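Local structure of putative citrate lyase, alfa subunit (Streptococcus mutans, 2HJ0) at residues 188-193 and 218-223. The protein is probably an alpha subunit of the citrate lyase family, built on two mixed, largely parallel sheets with helices, Rossmann-like in part, and present here as two copies. Sequence-based numbering, arbitrary orientation.
Sequences GSLGYA and ISIPQT
Ser-189 OG, one residue before the leucine that meets Ser-219, is gripped twice: it accepts the N-H of Gly-191 at 3.2 Å (149° at the hydrogen), an ST turn leading into helix 191-199, and it is also hydrogen-bonded to Asp-327 O. The turn ties down the backbone on both sides of Leu-190. No hydrogen bond runs directly between 188-193 and 218-223, but Glu-348 is a polar link between them, its OE2 hydrogen-bonded to the hydroxyl of Ser-219 and its OE1 taking the backbone N-H of Leu-190. Apolar groups make the direct contact. Leu-190 CD1 comes up to Ser-219 CB at 4.1 Å, meeting the serine on its methylene, while OG, beside the backbone N (chi1 -59°), serves the carboxylate. The same leucine methyl lies 4.4 Å from Ile-220 CD1. That isoleucine holds its chain extended at chi2 (176°), which carries CD1 forward until it also meets Ala-193 CB at 4.4 Å. One terminal methyl therefore touches two residues of the opposing segment, in a light, buried contact of about 140 Å². In 218-223, Ser-219 and Ile-220 both pair with Ala-178, forming a classic beta bulge. The contact thus joins the segment that runs into helix 191-199 to the long connection between parallel strands 202-207 and 227-230, with Ile-220 packing further on Met-194 and Ala-197 of that helix, and both Ile-220 and Ala-193 touching Leu-167 of strand 164-169 in the neighbouring sheet.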
# COMPACT_ATOMS: atom_id res chain seq x y z
N GLY A 188 10.51 -14.33 3.39
CA GLY A 188 9.98 -13.42 4.38
C GLY A 188 9.52 -12.09 3.79
O GLY A 188 8.70 -12.05 2.87
N SER A 189 10.05 -11.00 4.33
CA SER A 189 9.69 -9.68 3.86
C SER A 189 10.01 -9.47 2.38
O SER A 189 10.85 -10.17 1.80
CB SER A 189 10.40 -8.62 4.68
OG SER A 189 10.16 -7.34 4.13
N LEU A 190 9.32 -8.51 1.78
CA LEU A 190 9.50 -8.15 0.38
C LEU A 190 9.60 -6.63 0.24
O LEU A 190 9.19 -6.07 -0.77
CB LEU A 190 8.33 -8.65 -0.45
CG LEU A 190 8.33 -10.14 -0.72
CD1 LEU A 190 7.09 -10.50 -1.53
CD2 LEU A 190 9.60 -10.53 -1.50
N GLY A 191 10.17 -5.99 1.26
CA GLY A 191 10.31 -4.55 1.28
C GLY A 191 10.98 -3.88 0.10
O GLY A 191 10.60 -2.77 -0.27
N TYR A 192 11.99 -4.51 -0.48
CA TYR A 192 12.64 -3.87 -1.61
C TYR A 192 11.77 -4.04 -2.85
O TYR A 192 11.63 -3.12 -3.65
CB TYR A 192 14.05 -4.43 -1.84
CG TYR A 192 14.97 -4.25 -0.64
CD1 TYR A 192 15.15 -3.00 -0.04
CD2 TYR A 192 15.61 -5.36 -0.06
CE1 TYR A 192 15.93 -2.86 1.12
CE2 TYR A 192 16.40 -5.23 1.09
CZ TYR A 192 16.55 -3.98 1.68
OH TYR A 192 17.28 -3.85 2.85
N ALA A 193 11.13 -5.20 -3.02
CA ALA A 193 10.29 -5.42 -4.19
C ALA A 193 8.99 -4.63 -4.15
O ALA A 193 8.46 -4.23 -5.19
CB ALA A 193 9.98 -6.90 -4.35
N ILE A 218 -1.04 -10.36 1.80
CA ILE A 218 -0.74 -9.72 0.52
C ILE A 218 0.35 -8.65 0.65
O ILE A 218 0.11 -7.59 1.21
CB ILE A 218 -2.00 -9.08 -0.03
CG1 ILE A 218 -3.09 -10.15 -0.14
CG2 ILE A 218 -1.69 -8.42 -1.35
CD1 ILE A 218 -4.46 -9.61 -0.56
N SER A 219 1.55 -8.94 0.17
CA SER A 219 2.62 -7.94 0.23
C SER A 219 2.60 -7.09 -1.04
O SER A 219 2.97 -5.91 -1.03
CB SER A 219 3.97 -8.64 0.40
OG SER A 219 3.97 -9.42 1.59
N ILE A 220 2.16 -7.70 -2.13
CA ILE A 220 2.05 -7.03 -3.42
C ILE A 220 0.65 -7.38 -3.93
O ILE A 220 0.33 -8.54 -4.18
CB ILE A 220 3.14 -7.52 -4.36
CG1 ILE A 220 4.49 -7.09 -3.81
CG2 ILE A 220 2.89 -6.99 -5.74
CD1 ILE A 220 5.67 -7.58 -4.56
N PRO A 221 -0.22 -6.35 -4.05
CA PRO A 221 -1.60 -6.50 -4.52
C PRO A 221 -1.74 -6.73 -6.02
O PRO A 221 -0.86 -6.34 -6.81
CB PRO A 221 -2.23 -5.19 -4.07
CG PRO A 221 -1.13 -4.21 -4.34
CD PRO A 221 0.11 -4.93 -3.82
N GLN A 222 -2.84 -7.35 -6.40
CA GLN A 222 -3.13 -7.64 -7.80
C GLN A 222 -3.16 -6.34 -8.61
O GLN A 222 -2.87 -6.34 -9.81
CB GLN A 222 -4.48 -8.38 -7.92
CG GLN A 222 -5.65 -7.60 -7.28
CD GLN A 222 -6.91 -8.41 -7.07
OE1 GLN A 222 -6.89 -9.40 -6.36
NE2 GLN A 222 -8.01 -7.99 -7.68
N THR A 223 -3.47 -5.23 -7.94
CA THR A 223 -3.55 -3.93 -8.59
C THR A 223 -2.21 -3.36 -9.01
O THR A 223 -2.16 -2.33 -9.69
CB THR A 223 -4.25 -2.89 -7.71
OG1 THR A 223 -3.69 -2.95 -6.39
CG2 THR A 223 -5.74 -3.15 -7.66